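Local structure of N-acetylglucosaminidase (Paenibacillus barengoltzii, 6INX) at residues 19-24 and 57-62; 107-112 and 181-186; 158-163 and 214-219. The protein is a family 18 glycoside hydrolase that probably cleaves the bond between the two N-acetylglucosamine residues in the core of N-linked glycans. All coordinates share one frame; numbering follows the deposited sequence.

Interaction 1: 19-24 and 57-62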
loop_
_atom_site.group_PDB
_atom_site.type_symbol
_atom_site.label_atom_id
_atom_site.label_comp_id
_atom_site.label_asym_id
_atom_site.label_seq_id
_atom_site.Cartn_x
_atom_site.Cartn_y
_atom_site.Cartn_z
ATOM N N LEU A 19 -20.480 -3.148 -31.406
ATOM C CA LEU A 19 -20.511 -4.579 -31.141
ATOM C C LEU A 19 -21.023 -5.334 -32.362
ATOM O O LEU A 19 -22.074 -5.000 -32.921
ATOM C CB LEU A 19 -21.400 -4.870 -29.933
ATOM C CG LEU A 19 -20.788 -4.540 -28.567
ATOM C CD1 LEU A 19 -21.877 -4.393 -27.518
ATOM C CD2 LEU A 19 -19.792 -5.615 -28.158
ATOM N N THR A 20 -20.274 -6.350 -32.774
ATOM C CA THR A 20 -20.639 -7.214 -33.885
ATOM C C THR A 20 -21.151 -8.545 -33.352
ATOM O O THR A 20 -20.931 -8.902 -32.192
ATOM C CB THR A 20 -19.428 -7.462 -34.784
ATOM O OG1 THR A 20 -18.456 -8.235 -34.071
ATOM C CG2 THR A 20 -18.808 -6.143 -35.215
ATOM N N LYS A 21 -21.842 -9.288 -34.221
ATOM C CA LYS A 21 -22.370 -10.584 -33.805
ATOM C C LYS A 21 -21.252 -11.519 -33.357
ATOM O O LYS A 21 -21.392 -12.228 -32.351
ATOM C CB LYS A 21 -23.192 -11.220 -34.929
ATOM C CG LYS A 21 -23.621 -12.655 -34.626
ATOM C CD LYS A 21 -25.065 -12.921 -35.017
ATOM C CE LYS A 21 -25.191 -13.222 -36.501
ATOM N NZ LYS A 21 -26.611 -13.468 -36.892
ATOM N N GLU A 22 -20.134 -11.536 -34.090
ATOM C CA GLU A 22 -19.025 -12.415 -33.726
ATOM C C GLU A 22 -18.487 -12.091 -32.335
ATOM O O GLU A 22 -18.190 -13.001 -31.553
ATOM C CB GLU A 22 -17.911 -12.349 -34.774
ATOM C CG GLU A 22 -16.530 -12.669 -34.211
ATOM C CD GLU A 22 -15.511 -13.023 -35.277
ATOM O OE1 GLU A 22 -15.642 -12.535 -36.421
ATOM O OE2 GLU A 22 -14.570 -13.786 -34.965
ATOM N N GLU A 23 -18.370 -10.800 -32.005
ATOM C CA GLU A 23 -17.914 -10.414 -30.671
ATOM C C GLU A 23 -18.950 -10.759 -29.612
ATOM O O GLU A 23 -18.600 -11.232 -28.522
ATOM C CB GLU A 23 -17.626 -8.912 -30.626
ATOM C CG GLU A 23 -16.491 -8.448 -31.530
ATOM C CD GLU A 23 -16.380 -6.933 -31.587
ATOM O OE1 GLU A 23 -17.419 -6.249 -31.446
ATOM O OE2 GLU A 23 -15.256 -6.423 -31.768
ATOM N N LEU A 24 -20.230 -10.522 -29.912
ATOM C CA LEU A 24 -21.285 -10.783 -28.939
ATOM C C LEU A 24 -21.334 -12.250 -28.551
ATOM O O LEU A 24 -21.638 -12.574 -27.397
ATOM C CB LEU A 24 -22.640 -10.327 -29.494
ATOM C CG LEU A 24 -22.796 -8.812 -29.655
ATOM C CD1 LEU A 24 -23.945 -8.456 -30.603
ATOM C CD2 LEU A 24 -23.000 -8.143 -28.307
ATOM N N LYS A 57 -29.386 -8.763 -27.863
ATOM C CA LYS A 57 -29.856 -10.004 -27.262
ATOM C C LYS A 57 -30.332 -10.988 -28.319
ATOM O O LYS A 57 -30.182 -12.200 -28.146
ATOM C CB LYS A 57 -30.984 -9.715 -26.278
ATOM C CG LYS A 57 -30.567 -8.920 -25.058
ATOM C CD LYS A 57 -31.707 -8.872 -24.054
ATOM C CE LYS A 57 -31.323 -9.532 -22.743
ATOM N NZ LYS A 57 -30.934 -10.960 -22.909
ATOM N N ARG A 58 -30.913 -10.487 -29.410
ATOM C CA ARG A 58 -31.313 -11.367 -30.503
ATOM C C ARG A 58 -30.100 -12.040 -31.135
ATOM O O ARG A 58 -30.146 -13.228 -31.476
ATOM C CB ARG A 58 -32.110 -10.569 -31.537
ATOM C CG ARG A 58 -32.676 -11.395 -32.692
ATOM C CD ARG A 58 -33.766 -10.629 -33.438
ATOM N NE ARG A 58 -34.896 -10.327 -32.562
ATOM C CZ ARG A 58 -35.912 -11.154 -32.339
ATOM N NH1 ARG A 58 -35.958 -12.336 -32.942
ATOM N NH2 ARG A 58 -36.888 -10.800 -31.515
ATOM N N GLU A 59 -28.990 -11.306 -31.261
ATOM C CA GLU A 59 -27.783 -11.862 -31.873
ATOM C C GLU A 59 -27.110 -12.911 -30.989
ATOM O O GLU A 59 -26.499 -13.852 -31.510
ATOM C CB GLU A 59 -26.807 -10.739 -32.227
ATOM C CG GLU A 59 -27.231 -9.918 -33.440
ATOM C CD GLU A 59 -26.375 -8.682 -33.639
ATOM O OE1 GLU A 59 -26.932 -7.567 -33.661
ATOM O OE2 GLU A 59 -25.144 -8.822 -33.776
ATOM N N ASN A 60 -27.179 -12.760 -29.666
ATOM C CA ASN A 60 -26.716 -13.791 -28.736
ATOM C C ASN A 60 -27.720 -13.915 -27.604
ATOM O O ASN A 60 -27.633 -13.204 -26.594
ATOM C CB ASN A 60 -25.320 -13.499 -28.183
ATOM C CG ASN A 60 -24.825 -14.601 -27.248
ATOM O OD1 ASN A 60 -25.510 -15.604 -27.031
ATOM N ND2 ASN A 60 -23.634 -14.416 -26.684
ATOM N N PRO A 61 -28.687 -14.828 -27.724
ATOM C CA PRO A 61 -29.723 -14.945 -26.687
ATOM C C PRO A 61 -29.208 -15.414 -25.334
ATOM O O PRO A 61 -29.961 -15.333 -24.355
ATOM C CB PRO A 61 -30.725 -15.941 -27.291
ATOM C CG PRO A 61 -30.443 -15.914 -28.767
ATOM C CD PRO A 61 -28.973 -15.679 -28.893
ATOM N N ASP A 62 -27.968 -15.898 -25.245
ATOM C CA ASP A 62 -27.371 -16.300 -23.980
ATOM C C ASP A 62 -26.686 -15.145 -23.257
ATOM O O ASP A 62 -26.196 -15.334 -22.138
ATOM C CB ASP A 62 -26.364 -17.432 -24.208
ATOM C CG ASP A 62 -27.029 -18.734 -24.623
ATOM O OD1 ASP A 62 -28.243 -18.888 -24.377
ATOM O OD2 ASP A 62 -26.336 -19.600 -25.193
HETATM O O HOH W 1 -24.213 -6.190 -34.223
#

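Interaction 2: 107-112 and 181-186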
loop_
_atom_site.group_PDB
_atom_site.type_symbol
_atom_site.label_atom_id
_atom_site.label_comp_id
_atom_site.label_asym_id
_atom_site.label_seq_id
_atom_site.Cartn_x
_atom_site.Cartn_y
_atom_site.Cartn_z
ATOM N N ASP A 107 -25.120 -3.658 -12.253
ATOM C CA ASP A 107 -23.798 -3.838 -11.667
ATOM C C ASP A 107 -23.470 -2.540 -10.933
ATOM O O ASP A 107 -23.297 -1.497 -11.569
ATOM C CB ASP A 107 -22.773 -4.108 -12.769
ATOM C CG ASP A 107 -21.343 -4.052 -12.259
ATOM O OD1 ASP A 107 -21.027 -4.809 -11.317
ATOM O OD2 ASP A 107 -20.554 -3.250 -12.799
ATOM N N LEU A 108 -23.360 -2.590 -9.610
ATOM C CA LEU A 108 -23.081 -1.384 -8.839
ATOM C C LEU A 108 -21.578 -1.168 -8.727
ATOM O O LEU A 108 -20.854 -2.048 -8.250
ATOM C CB LEU A 108 -23.679 -1.487 -7.440
ATOM C CG LEU A 108 -24.061 -0.130 -6.857
ATOM C CD1 LEU A 108 -25.327 0.386 -7.524
ATOM C CD2 LEU A 108 -24.250 -0.238 -5.352
ATOM N N ASP A 109 -21.119 0.020 -9.143
ATOM C CA ASP A 109 -19.695 0.344 -9.166
ATOM C C ASP A 109 -19.427 1.585 -8.312
ATOM O O ASP A 109 -18.971 2.613 -8.817
ATOM C CB ASP A 109 -19.267 0.576 -10.621
ATOM C CG ASP A 109 -17.779 0.691 -10.789
ATOM O OD1 ASP A 109 -17.042 0.350 -9.842
ATOM O OD2 ASP A 109 -17.342 1.112 -11.883
ATOM N N TRP A 110 -19.731 1.501 -7.023
ATOM C CA TRP A 110 -19.423 2.551 -6.057
ATOM C C TRP A 110 -17.955 2.418 -5.656
ATOM O O TRP A 110 -17.535 1.381 -5.138
ATOM C CB TRP A 110 -20.344 2.347 -4.849
ATOM C CG TRP A 110 -20.141 3.239 -3.639
ATOM C CD1 TRP A 110 -19.242 4.259 -3.482
ATOM C CD2 TRP A 110 -20.883 3.173 -2.420
ATOM N NE1 TRP A 110 -19.376 4.824 -2.232
ATOM C CE2 TRP A 110 -20.379 4.176 -1.560
ATOM C CE3 TRP A 110 -21.935 2.370 -1.974
ATOM C CZ2 TRP A 110 -20.888 4.387 -0.286
ATOM C CZ3 TRP A 110 -22.451 2.595 -0.715
ATOM C CH2 TRP A 110 -21.912 3.582 0.127
ATOM N N GLU A 111 -17.167 3.457 -5.912
ATOM C CA GLU A 111 -15.724 3.384 -5.696
ATOM C C GLU A 111 -15.315 4.451 -4.687
ATOM O O GLU A 111 -14.952 5.557 -5.085
ATOM C CB GLU A 111 -14.999 3.552 -7.047
ATOM C CG GLU A 111 -15.406 2.468 -8.053
ATOM C CD GLU A 111 -14.635 2.518 -9.368
ATOM O OE1 GLU A 111 -13.606 3.207 -9.450
ATOM O OE2 GLU A 111 -15.069 1.848 -10.333
ATOM N N TYR A 112 -15.384 4.151 -3.388
ATOM C CA TYR A 112 -15.752 2.852 -2.813
ATOM C C TYR A 112 -16.405 3.159 -1.463
ATOM O O TYR A 112 -16.145 4.219 -0.894
ATOM C CB TYR A 112 -14.503 2.000 -2.525
ATOM C CG TYR A 112 -13.458 1.959 -3.624
ATOM C CD1 TYR A 112 -13.521 1.011 -4.643
ATOM C CD2 TYR A 112 -12.398 2.864 -3.628
ATOM C CE1 TYR A 112 -12.550 0.980 -5.655
ATOM C CE2 TYR A 112 -11.443 2.836 -4.614
ATOM C CZ TYR A 112 -11.515 1.898 -5.615
ATOM O OH TYR A 112 -10.538 1.909 -6.595
ATOM N N GLN A 181 -17.161 -8.770 -9.075
ATOM C CA GLN A 181 -16.082 -8.515 -10.026
ATOM C C GLN A 181 -14.961 -7.787 -9.302
ATOM O O GLN A 181 -15.136 -6.647 -8.866
ATOM C CB GLN A 181 -16.596 -7.678 -11.186
ATOM C CG GLN A 181 -17.743 -8.326 -11.915
ATOM C CD GLN A 181 -18.351 -7.396 -12.916
ATOM O OE1 GLN A 181 -18.994 -6.410 -12.545
ATOM N NE2 GLN A 181 -18.143 -7.682 -14.194
ATOM N N LEU A 182 -13.810 -8.434 -9.175
ATOM C CA LEU A 182 -12.661 -7.800 -8.546
ATOM C C LEU A 182 -11.933 -6.972 -9.591
ATOM O O LEU A 182 -11.461 -7.499 -10.608
ATOM C CB LEU A 182 -11.716 -8.834 -7.932
ATOM C CG LEU A 182 -12.316 -9.820 -6.942
ATOM C CD1 LEU A 182 -11.205 -10.710 -6.389
ATOM C CD2 LEU A 182 -13.042 -9.061 -5.848
ATOM N N MET A 183 -11.832 -5.672 -9.339
ATOM C CA MET A 183 -11.156 -4.777 -10.273
ATOM C C MET A 183 -9.649 -4.918 -10.062
ATOM O O MET A 183 -8.982 -4.063 -9.472
ATOM C CB MET A 183 -11.634 -3.346 -10.074
ATOM C CG MET A 183 -13.042 -3.114 -10.641
ATOM S SD MET A 183 -13.589 -1.404 -10.504
ATOM C CE MET A 183 -13.744 -1.321 -8.730
ATOM N N THR A 184 -9.119 -6.046 -10.552
ATOM C CA THR A 184 -7.683 -6.338 -10.452
ATOM C C THR A 184 -6.912 -5.633 -11.576
ATOM O O THR A 184 -6.190 -6.233 -12.377
ATOM C CB THR A 184 -7.415 -7.840 -10.380
ATOM O OG1 THR A 184 -7.988 -8.503 -11.517
ATOM C CG2 THR A 184 -7.992 -8.435 -9.102
ATOM N N TYR A 185 -7.095 -4.316 -11.609
ATOM C CA TYR A 185 -6.399 -3.403 -12.498
ATOM C C TYR A 185 -6.365 -2.056 -11.792
ATOM O O TYR A 185 -7.066 -1.843 -10.797
ATOM C CB TYR A 185 -7.021 -3.337 -13.908
ATOM C CG TYR A 185 -8.528 -3.244 -14.000
ATOM C CD1 TYR A 185 -9.199 -2.088 -13.646
ATOM C CD2 TYR A 185 -9.280 -4.319 -14.467
ATOM C CE1 TYR A 185 -10.581 -1.998 -13.751
ATOM C CE2 TYR A 185 -10.668 -4.232 -14.588
ATOM C CZ TYR A 185 -11.303 -3.073 -14.216
ATOM O OH TYR A 185 -12.675 -2.962 -14.319
ATOM N N ASP A 186 -5.538 -1.142 -12.305
ATOM C CA ASP A 186 -5.202 0.094 -11.574
ATOM C C ASP A 186 -4.719 -0.215 -10.157
ATOM O O ASP A 186 -4.871 0.607 -9.249
ATOM C CB ASP A 186 -6.364 1.098 -11.498
ATOM C CG ASP A 186 -6.909 1.481 -12.844
ATOM O OD1 ASP A 186 -6.148 1.492 -13.827
ATOM O OD2 ASP A 186 -8.126 1.785 -12.904
#

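Interaction 3: 158-163 and 214-219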
loop_
_atom_site.group_PDB
_atom_site.type_symbol
_atom_site.label_atom_id
_atom_site.label_comp_id
_atom_site.label_asym_id
_atom_site.label_seq_id
_atom_site.Cartn_x
_atom_site.Cartn_y
_atom_site.Cartn_z
ATOM N N ALA A 158 -15.635 -4.397 -7.309
ATOM C CA ALA A 158 -15.006 -4.162 -6.021
ATOM C C ALA A 158 -13.543 -3.785 -6.192
ATOM O O ALA A 158 -12.863 -4.288 -7.090
ATOM C CB ALA A 158 -15.098 -5.421 -5.156
ATOM N N GLY A 159 -13.067 -2.903 -5.315
ATOM C CA GLY A 159 -11.646 -2.630 -5.242
ATOM C C GLY A 159 -10.861 -3.849 -4.801
ATOM O O GLY A 159 -11.357 -4.701 -4.066
ATOM N N ALA A 160 -9.601 -3.917 -5.222
ATOM C CA ALA A 160 -8.876 -5.177 -5.125
ATOM C C ALA A 160 -8.118 -5.375 -3.817
ATOM O O ALA A 160 -7.839 -6.519 -3.451
ATOM C CB ALA A 160 -7.869 -5.290 -6.271
ATOM N N ASP A 161 -7.793 -4.317 -3.099
ATOM C CA ASP A 161 -6.815 -4.387 -2.022
ATOM C C ASP A 161 -7.509 -4.353 -0.659
ATOM O O ASP A 161 -8.742 -4.270 -0.547
ATOM C CB ASP A 161 -5.794 -3.254 -2.176
ATOM C CG ASP A 161 -4.397 -3.626 -1.680
ATOM O OD1 ASP A 161 -4.258 -4.572 -0.878
ATOM O OD2 ASP A 161 -3.441 -2.934 -2.089
ATOM N N GLN A 162 -6.674 -4.378 0.383
ATOM C CA GLN A 162 -7.149 -4.484 1.760
ATOM C C GLN A 162 -8.150 -3.390 2.111
ATOM O O GLN A 162 -9.099 -3.633 2.860
ATOM C CB GLN A 162 -5.957 -4.430 2.720
ATOM C CG GLN A 162 -6.323 -4.659 4.182
ATOM C CD GLN A 162 -6.740 -6.085 4.478
ATOM O OE1 GLN A 162 -6.025 -7.033 4.144
ATOM N NE2 GLN A 162 -7.891 -6.246 5.110
ATOM N N TYR A 163 -7.933 -2.168 1.616
ATOM C CA TYR A 163 -8.853 -1.083 1.950
ATOM C C TYR A 163 -10.298 -1.474 1.677
ATOM O O TYR A 163 -11.207 -1.085 2.423
ATOM C CB TYR A 163 -8.491 0.200 1.183
ATOM C CG TYR A 163 -8.672 0.097 -0.321
ATOM C CD1 TYR A 163 -7.616 -0.268 -1.147
ATOM C CD2 TYR A 163 -9.905 0.349 -0.919
ATOM C CE1 TYR A 163 -7.785 -0.376 -2.522
ATOM C CE2 TYR A 163 -10.078 0.230 -2.300
ATOM C CZ TYR A 163 -9.009 -0.134 -3.084
ATOM O OH TYR A 163 -9.164 -0.252 -4.446
ATOM N N ASP A 214 -3.787 -12.686 -7.492
ATOM C CA ASP A 214 -3.740 -13.797 -6.554
ATOM C C ASP A 214 -3.946 -13.310 -5.120
ATOM O O ASP A 214 -4.732 -13.889 -4.361
ATOM C CB ASP A 214 -2.392 -14.508 -6.743
ATOM C CG ASP A 214 -2.179 -15.669 -5.797
ATOM O OD1 ASP A 214 -3.034 -16.577 -5.713
ATOM O OD2 ASP A 214 -1.099 -15.679 -5.161
ATOM N N ALA A 215 -3.261 -12.230 -4.732
ATOM C CA ALA A 215 -3.429 -11.731 -3.369
ATOM C C ALA A 215 -4.838 -11.193 -3.140
ATOM O O ALA A 215 -5.394 -11.348 -2.046
ATOM C CB ALA A 215 -2.387 -10.657 -3.049
ATOM N N SER A 216 -5.433 -10.575 -4.163
ATOM C CA SER A 216 -6.786 -10.035 -4.042
ATOM C C SER A 216 -7.810 -11.152 -3.878
ATOM O O SER A 216 -8.665 -11.091 -2.990
ATOM C CB SER A 216 -7.099 -9.146 -5.254
ATOM O OG SER A 216 -8.412 -8.614 -5.167
ATOM N N VAL A 217 -7.733 -12.177 -4.734
ATOM C CA VAL A 217 -8.614 -13.335 -4.608
ATOM C C VAL A 217 -8.512 -13.928 -3.208
ATOM O O VAL A 217 -9.520 -14.183 -2.543
ATOM C CB VAL A 217 -8.291 -14.366 -5.702
ATOM C CG1 VAL A 217 -9.063 -15.666 -5.451
ATOM C CG2 VAL A 217 -8.595 -13.794 -7.092
ATOM N N ASN A 218 -7.285 -14.116 -2.726
ATOM C CA ASN A 218 -7.103 -14.649 -1.383
ATOM C C ASN A 218 -7.761 -13.761 -0.323
ATOM O O ASN A 218 -8.401 -14.272 0.603
ATOM C CB ASN A 218 -5.613 -14.854 -1.122
ATOM C CG ASN A 218 -5.064 -16.069 -1.847
ATOM O OD1 ASN A 218 -5.823 -16.924 -2.307
ATOM N ND2 ASN A 218 -3.743 -16.149 -1.959
ATOM N N LEU A 219 -7.630 -12.433 -0.444
ATOM C CA LEU A 219 -8.282 -11.531 0.509
ATOM C C LEU A 219 -9.795 -11.719 0.508
ATOM O O LEU A 219 -10.429 -11.792 1.569
ATOM C CB LEU A 219 -7.962 -10.078 0.157
ATOM C CG LEU A 219 -6.575 -9.521 0.446
ATOM C CD1 LEU A 219 -6.504 -8.068 -0.025
ATOM C CD2 LEU A 219 -6.259 -9.628 1.926
#

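Interaction 1: 19-24 and 57-62
Glu59 reaches across to Lys21 and Leu24 and lies between them. Its CG stands anti to the carbonyl carbon (chi1 -74°), and the extended chain beyond carries the carboxylate to the start of helix 21-24. OE2 rests 3.3 Å from Lys21 CB and 3.4 Å from Leu24 CD1, so one carboxylate oxygen touches carbon on both residues. Lys21 bends at chi2 and chi3, which lays its CD 3.9 Å from Glu59 CB. Its NZ stays 5.8 Å from Glu59 OE2, so the aliphatic part of the lysine makes the contact. A water sits 2.8 Å from Glu59 OE2, where it can also bond to Leu19 O. The two helices belong to the outer layer of the TIM barrel, and each leads into the next barrel strand, 29-38 or 64-70. Leu24 also packs on Leu56 and Ile30. Thr20 and Glu23 close the start of helix 21-24 with a capping box. At the other end, Asn60 ND2 donates to Leu24 O over 2.8 Å (157° at the hydrogen). The donor lies above the carbonyl plane, while Leu24 O is near the amide plane of Asn60. Asn60 OD1 accepts from Asp62 N in an Asx turn.

Interaction 2: 107-112 and 181-186
Met183 meets Asp109, Glu111 and Tyr112 across the inside of the TIM barrel, and Asp107 meets Gln181. Segment 107-112 carries the DxDxE signature of glycoside hydrolase family 18, the motif that holds the acidic groups of the family's active site. Strands 105-109 and 179-183 are not neighbours; strand 153-159 runs between them, so the contact is made by side chains. Asp107 and Gln181 cross with carboxylate and amide planes 80° apart. OD1 of Asp107 and OE1 of Gln181 are 2.9 Å apart, but both are acceptors and form no hydrogen bond as modelled. Each group is held from elsewhere. Asp107 OD2 bonds to Tyr10 and Ser68, its OD1 to Thr155, and Gln181 NE2 bonds to Asn31. Further along, Met183 bends at chi3 (-68°), which turns its methyl group toward the acidic side chains and Tyr112. SD lies 3.6 Å from Glu111 OE2, and CE lies 3.9 Å from Asp109 OD1. Glu111 is extended beyond CG and crosses the methionine obliquely. A cis peptide links Glu111 to Tyr112, and Glu111 CB lies above one face of the Tyr112 ring, toward its rim. Met183 CE comes to the edge of that ring, near its plane, 4.0 Å from CE1.

Interaction 3: 158-163 and 214-219
The turn that leaves barrel strand 153-159 and enters helix 162-166 packs here on helix 213-222, an outer helix of the TIM barrel. Helix 213-222 belongs to the connection between the parallel neighbouring strands 179-183 and 230-235. The contact therefore joins the C-terminal end of strand 153-159 to the helix that follows strand 179-183. Ser216 makes the polar link. Its OG is anti to the backbone N (chi1 180°) and donates to Ala160 O over 2.8 Å. The hydroxyl lies in the carbonyl plane, on a lone pair, with a C=O...OG angle of 118°. Ala160 CB also sits 3.5 Å from Ser216 OG, so the methyl packs beside the bond. Ser216 touches Thr184 and Leu182 as well.

One helical turn on, Leu219 puts CD1 against the backbone at Asp161 and Gln162, 3.7 Å from Gln162 N. Its CD2 lies 3.4 Å from Gln162 OE1. The chain of Gln162 bends at chi2 and crosses the leucine at about a right angle. Gln162 NE2 bonds to Asp166 OD1. Nearby, Asp161 OD1 accepts from Gln162 N at 2.7 Å, 31° out of the carboxylate plane. Gln162 also packs on Arg210 of the second subunit, and Tyr163 on Leu208 of that subunit, so this edge of the contact adjoins the dimer interface. One directed hydroxyl bond fixes where the turn meets the helix at Ser216, while Leu219 adds only van der Waals contact, its methyls resting on backbone and amide atoms, and sets no direction.

Interaction 1 closes first along the chain, and its helices 21-24 and 53-59 precede barrel strands 29-38 and 64-70. Interactions 2 and 3 come later, and their segments alternate. Interaction 1 lies about 25 Å from interaction 2 and about 32 Å from interaction 3, centre to centre, and touches neither. Interactions 2 and 3 have centres about 11 Å apart and share the barrel sheet. Strand 153-159 pairs with both 105-109 and 179-183. Interaction 2, inside the barrel, carries the family's acidic motif and is probably at the active site. Interaction 3 packs just outside, on the opposite side of the chain's centre from interaction 1, which lies near the N-terminal ends of its two strands.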